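Local coordinates for protein diaminopimelate decarboxylase (Aquifex aeolicus, PDB 2P3E) that probably catalyses the pyridoxal phosphate-dependent decarboxylation of meso-diaminopimelate to L-lysine, the last step of lysine biosynthesis, as a homodimer, at residues L116-E130 and I141-R154. Sequence-based numbering, arbitrary orientation.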
loop_
_atom_site.group_PDB
_atom_site.type_symbol
_atom_site.label_atom_id
_atom_site.label_comp_id
_atom_site.label_asym_id
_atom_site.label_seq_id
_atom_site.Cartn_x
_atom_site.Cartn_y
_atom_site.Cartn_z
ATOM N N LEU B 116 1.175 -11.025 21.611
ATOM C CA LEU B 116 1.794 -10.881 22.939
ATOM C C LEU B 116 2.063 -12.239 23.584
ATOM O O LEU B 116 3.144 -12.465 24.128
ATOM C CB LEU B 116 0.935 -9.996 23.834
ATOM C CG LEU B 116 0.937 -8.474 23.594
ATOM C CD1 LEU B 116 0.124 -7.811 24.672
ATOM C CD2 LEU B 116 2.361 -7.928 23.632
ATOM N N THR B 117 1.090 -13.151 23.495
ATOM C CA THR B 117 1.264 -14.516 24.021
ATOM C C THR B 117 2.460 -15.211 23.382
ATOM O O THR B 117 3.294 -15.798 24.081
ATOM C CB THR B 117 -0.021 -15.389 23.867
ATOM O OG1 THR B 117 -1.133 -14.700 24.433
ATOM C CG2 THR B 117 0.124 -16.727 24.613
ATOM N N ASP B 118 2.555 -15.123 22.055
ATOM C CA ASP B 118 3.659 -15.724 21.314
ATOM C C ASP B 118 5.020 -15.151 21.717
ATOM O O ASP B 118 5.997 -15.894 21.863
ATOM C CB ASP B 118 3.435 -15.558 19.810
ATOM C CG ASP B 118 2.323 -16.459 19.282
ATOM O OD1 ASP B 118 1.770 -17.286 20.047
ATOM O OD2 ASP B 118 2.000 -16.336 18.087
ATOM N N ALA B 119 5.086 -13.831 21.887
ATOM C CA ALA B 119 6.348 -13.186 22.233
ATOM C C ALA B 119 6.765 -13.506 23.676
ATOM O O ALA B 119 7.925 -13.741 23.946
ATOM C CB ALA B 119 6.262 -11.673 22.009
ATOM N N VAL B 120 5.811 -13.498 24.598
ATOM C CA VAL B 120 6.108 -13.846 26.002
ATOM C C VAL B 120 6.612 -15.283 26.042
ATOM O O VAL B 120 7.664 -15.563 26.605
ATOM C CB VAL B 120 4.882 -13.629 26.925
ATOM C CG1 VAL B 120 5.102 -14.252 28.307
ATOM C CG2 VAL B 120 4.598 -12.140 27.066
ATOM N N ASP B 121 5.865 -16.177 25.398
ATOM C CA ASP B 121 6.261 -17.584 25.264
ATOM C C ASP B 121 7.639 -17.783 24.632
ATOM O O ASP B 121 8.400 -18.676 25.046
ATOM C CB ASP B 121 5.202 -18.349 24.469
ATOM C CG ASP B 121 5.069 -19.774 24.928
ATOM O OD1 ASP B 121 5.729 -20.639 24.324
ATOM O OD2 ASP B 121 4.333 -20.025 25.906
ATOM N N SER B 122 7.972 -16.942 23.643
ATOM C CA SER B 122 9.260 -17.005 22.989
ATOM C C SER B 122 10.389 -16.474 23.879
ATOM O O SER B 122 11.548 -16.607 23.520
ATOM C CB SER B 122 9.242 -16.240 21.658
ATOM O OG SER B 122 8.317 -16.832 20.749
ATOM N N GLU B 123 10.041 -15.885 25.026
ATOM C CA GLU B 123 11.039 -15.290 25.935
ATOM C C GLU B 123 11.939 -14.248 25.229
ATOM O O GLU B 123 13.167 -14.313 25.295
ATOM C CB GLU B 123 11.875 -16.390 26.619
ATOM C CG GLU B 123 11.061 -17.314 27.527
ATOM C CD GLU B 123 10.780 -16.735 28.932
ATOM O OE1 GLU B 123 11.115 -15.560 29.233
ATOM O OE2 GLU B 123 10.218 -17.474 29.760
ATOM N N ILE B 124 11.315 -13.288 24.546
ATOM C CA ILE B 124 12.085 -12.258 23.827
ATOM C C ILE B 124 12.837 -11.401 24.853
ATOM O O ILE B 124 12.495 -11.432 26.041
ATOM C CB ILE B 124 11.195 -11.386 22.900
ATOM C CG1 ILE B 124 10.138 -10.628 23.713
ATOM C CG2 ILE B 124 10.569 -12.248 21.789
ATOM C CD1 ILE B 124 9.529 -9.442 22.982
ATOM N N LEU B 125 13.848 -10.660 24.400
ATOM C CA LEU B 125 14.704 -9.874 25.290
ATOM C C LEU B 125 13.894 -8.851 26.089
ATOM O O LEU B 125 14.013 -8.766 27.324
ATOM C CB LEU B 125 15.832 -9.192 24.499
ATOM C CG LEU B 125 16.870 -8.394 25.294
ATOM C CD1 LEU B 125 17.630 -9.279 26.329
ATOM C CD2 LEU B 125 17.857 -7.725 24.347
ATOM N N MET B 126 13.036 -8.114 25.385
ATOM C CA MET B 126 12.371 -6.978 25.971
ATOM C C MET B 126 11.164 -6.524 25.147
ATOM O O MET B 126 11.249 -6.423 23.923
ATOM C CB MET B 126 13.392 -5.843 26.048
ATOM C CG MET B 126 13.012 -4.636 26.843
ATOM S SD MET B 126 14.522 -3.715 27.160
ATOM C CE MET B 126 14.774 -2.734 25.669
ATOM N N PHE B 127 10.058 -6.251 25.841
ATOM C CA PHE B 127 8.929 -5.501 25.288
ATOM C C PHE B 127 9.125 -3.999 25.528
ATOM O O PHE B 127 9.308 -3.550 26.683
ATOM C CB PHE B 127 7.620 -5.929 25.950
ATOM C CG PHE B 127 7.199 -7.328 25.620
ATOM C CD1 PHE B 127 6.344 -7.579 24.549
ATOM C CD2 PHE B 127 7.687 -8.406 26.366
ATOM C CE1 PHE B 127 5.965 -8.896 24.239
ATOM C CE2 PHE B 127 7.311 -9.723 26.066
ATOM C CZ PHE B 127 6.449 -9.963 25.009
ATOM N N ASN B 128 9.107 -3.225 24.448
ATOM C CA ASN B 128 9.081 -1.767 24.549
ATOM C C ASN B 128 7.637 -1.300 24.589
ATOM O O ASN B 128 6.939 -1.251 23.564
ATOM C CB ASN B 128 9.891 -1.105 23.419
ATOM C CG ASN B 128 11.368 -1.417 23.521
ATOM O OD1 ASN B 128 11.930 -1.454 24.624
ATOM N ND2 ASN B 128 12.011 -1.638 22.384
ATOM N N VAL B 129 7.203 -0.966 25.804
ATOM C CA VAL B 129 5.815 -0.787 26.123
ATOM C C VAL B 129 5.337 0.619 25.782
ATOM O O VAL B 129 5.999 1.625 26.093
ATOM C CB VAL B 129 5.512 -1.173 27.611
ATOM C CG1 VAL B 129 4.095 -0.863 27.964
ATOM C CG2 VAL B 129 5.755 -2.675 27.838
ATOM N N GLU B 130 4.164 0.647 25.157
ATOM C CA GLU B 130 3.558 1.832 24.573
ATOM C C GLU B 130 2.368 2.386 25.370
ATOM O O GLU B 130 1.923 3.504 25.100
ATOM C CB GLU B 130 3.123 1.514 23.134
ATOM C CG GLU B 130 4.283 1.279 22.167
ATOM C CD GLU B 130 5.025 2.556 21.772
ATOM O OE1 GLU B 130 4.594 3.674 22.150
ATOM O OE2 GLU B 130 6.043 2.427 21.068
ATOM N N ILE B 141 -1.088 -11.865 30.737
ATOM C CA ILE B 141 -0.606 -12.908 29.817
ATOM C C ILE B 141 0.603 -13.679 30.346
ATOM O O ILE B 141 0.642 -14.917 30.255
ATOM C CB ILE B 141 -0.277 -12.330 28.414
ATOM C CG1 ILE B 141 -1.576 -11.953 27.683
ATOM C CG2 ILE B 141 0.566 -13.322 27.609
ATOM C CD1 ILE B 141 -1.403 -10.999 26.499
ATOM N N ALA B 142 1.582 -12.959 30.902
ATOM C CA ALA B 142 2.765 -13.582 31.489
ATOM C C ALA B 142 2.380 -14.511 32.643
ATOM O O ALA B 142 2.800 -15.660 32.676
ATOM C CB ALA B 142 3.778 -12.521 31.944
ATOM N N GLY B 143 1.556 -14.012 33.563
ATOM C CA GLY B 143 0.981 -14.834 34.631
ATOM C C GLY B 143 0.362 -16.135 34.132
ATOM O O GLY B 143 0.662 -17.208 34.657
ATOM N N LYS B 144 -0.466 -16.033 33.089
ATOM C CA LYS B 144 -1.153 -17.191 32.506
ATOM C C LYS B 144 -0.192 -18.233 31.934
ATOM O O LYS B 144 -0.515 -19.425 31.884
ATOM C CB LYS B 144 -2.157 -16.746 31.435
ATOM C CG LYS B 144 -3.443 -16.153 31.983
ATOM N N LEU B 145 0.987 -17.789 31.507
ATOM C CA LEU B 145 1.987 -18.682 30.928
ATOM C C LEU B 145 2.993 -19.166 31.972
ATOM O O LEU B 145 3.894 -19.953 31.665
ATOM C CB LEU B 145 2.706 -17.993 29.749
ATOM C CG LEU B 145 2.074 -17.946 28.350
ATOM C CD1 LEU B 145 0.648 -17.395 28.350
ATOM C CD2 LEU B 145 2.938 -17.126 27.386
ATOM N N GLY B 146 2.820 -18.704 33.212
ATOM C CA GLY B 146 3.793 -18.933 34.293
ATOM C C GLY B 146 5.173 -18.435 33.911
ATOM O O GLY B 146 6.195 -19.065 34.233
ATOM N N LYS B 147 5.210 -17.309 33.203
ATOM C CA LYS B 147 6.475 -16.748 32.742
ATOM C C LYS B 147 6.599 -15.303 33.231
ATOM O O LYS B 147 5.670 -14.753 33.824
ATOM C CB LYS B 147 6.573 -16.800 31.210
ATOM C CG LYS B 147 6.857 -18.184 30.626
ATOM C CD LYS B 147 7.468 -18.068 29.236
ATOM C CE LYS B 147 7.269 -19.310 28.390
ATOM N NZ LYS B 147 7.529 -20.588 29.100
ATOM N N LYS B 148 7.767 -14.713 32.997
ATOM C CA LYS B 148 7.957 -13.281 33.189
ATOM C C LYS B 148 8.077 -12.588 31.830
ATOM O O LYS B 148 8.656 -13.149 30.894
ATOM C CB LYS B 148 9.229 -13.011 33.995
ATOM C CG LYS B 148 9.256 -13.616 35.392
ATOM C CD LYS B 148 8.185 -13.051 36.292
ATOM C CE LYS B 148 8.364 -13.543 37.736
ATOM N NZ LYS B 148 9.237 -12.591 38.477
ATOM N N ALA B 149 7.513 -11.387 31.727
ATOM C CA ALA B 149 7.735 -10.518 30.561
ATOM C C ALA B 149 8.700 -9.411 30.953
ATOM O O ALA B 149 8.444 -8.675 31.895
ATOM C CB ALA B 149 6.423 -9.933 30.052
ATOM N N ARG B 150 9.811 -9.309 30.228
ATOM C CA ARG B 150 10.798 -8.263 30.461
ATOM C C ARG B 150 10.383 -6.999 29.712
ATOM O O ARG B 150 10.071 -7.051 28.515
ATOM C CB ARG B 150 12.180 -8.724 30.006
ATOM C CG ARG B 150 12.890 -9.670 30.966
ATOM C CD ARG B 150 14.099 -10.290 30.276
ATOM N NE ARG B 150 13.649 -11.122 29.160
ATOM C CZ ARG B 150 13.303 -12.403 29.271
ATOM N NH1 ARG B 150 13.371 -13.012 30.452
ATOM N NH2 ARG B 150 12.885 -13.077 28.203
ATOM N N ILE B 151 10.366 -5.867 30.407
ATOM C CA ILE B 151 9.860 -4.631 29.817
ATOM C C ILE B 151 10.800 -3.414 29.889
ATOM O O ILE B 151 11.669 -3.292 30.780
ATOM C CB ILE B 151 8.482 -4.220 30.426
ATOM C CG1 ILE B 151 8.652 -3.865 31.904
ATOM C CG2 ILE B 151 7.409 -5.326 30.208
ATOM C CD1 ILE B 151 7.621 -2.856 32.404
ATOM N N ALA B 152 10.582 -2.521 28.925
ATOM C CA ALA B 152 11.066 -1.152 28.960
ATOM C C ALA B 152 9.869 -0.265 28.698
ATOM O O ALA B 152 8.919 -0.679 28.030
ATOM C CB ALA B 152 12.105 -0.939 27.877
ATOM N N ILE B 153 9.909 0.967 29.193
ATOM C CA ILE B 153 8.900 1.950 28.800
ATOM C C ILE B 153 9.458 2.765 27.630
ATOM O O ILE B 153 10.617 3.211 27.672
ATOM C CB ILE B 153 8.492 2.902 29.983
ATOM C CG1 ILE B 153 7.907 2.109 31.170
ATOM C CG2 ILE B 153 7.491 3.987 29.512
ATOM C CD1 ILE B 153 6.726 1.257 30.830
ATOM N N ARG B 154 8.635 2.950 26.592
ATOM C CA ARG B 154 9.010 3.862 25.525
ATOM C C ARG B 154 8.795 5.303 25.964
ATOM O O ARG B 154 7.658 5.716 26.210
ATOM C CB ARG B 154 8.240 3.624 24.227
ATOM C CG ARG B 154 8.842 4.519 23.129
ATOM C CD ARG B 154 8.040 4.508 21.875
ATOM N NE ARG B 154 8.571 5.424 20.855
ATOM C CZ ARG B 154 8.348 5.270 19.551
ATOM N NH1 ARG B 154 7.621 4.243 19.120
ATOM N NH2 ARG B 154 8.847 6.135 18.679
HETATM O O HOH W 1 8.836 -13.620 28.210
HETATM O O HOH W 2 10.028 -16.154 32.205
HETATM O O HOH W 3 10.096 -11.065 27.839
HETATM O O HOH W 4 5.259 4.320 26.330
#
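Arg150 reaches across to the loop that leads into strand 126-129. Its NH2 bonds Ile124 O at 2.7 Å and NE bonds Leu125 O at 3.0 Å. Both carbonyls lie near the guanidinium plane, but each is met from above its own carbonyl plane. A bend at chi3 (-64°) turns the guanidinium edge toward these carbonyls. NH2 also forms a salt bridge with Glu123 OE1 at 3.2 Å, through the anti lone pair of that oxygen.

Beside this grip the two strands pair in parallel. Phe127 N donates to Arg150 O, Ala152 N to Phe127 O, Val129 N to Ala152 O and Arg154 N to Val129 O. At the far end Arg154 NH1 meets Glu130 OE2 on its syn side at 3.1 Å. Gly177 N bonds Glu130 OE1, and His204 O accepts from Arg154 NH2.

Between helices 113-121 and 132-145 the packing is mostly apolar. Val120 CG1 touches Leu145 CD2 at 3.7 Å, while Ile141 CD1 lies against Leu116 CB.

Phe127 turns its ring edge to Arg150 O, with Ile124 CD1 over one face.

Strand 126-129, helix 132-145 and strand 149-156 form a beta-alpha-beta unit of the TIM-barrel domain, and helix 113-121 packs beside its helix. Asn128 lies beside Glu279, a probable cofactor-binding residue. Arg150 thus ties the helix-to-strand turn to the neighbouring strand, donating to two backbone carbonyls and pairing its charge with one carboxylate.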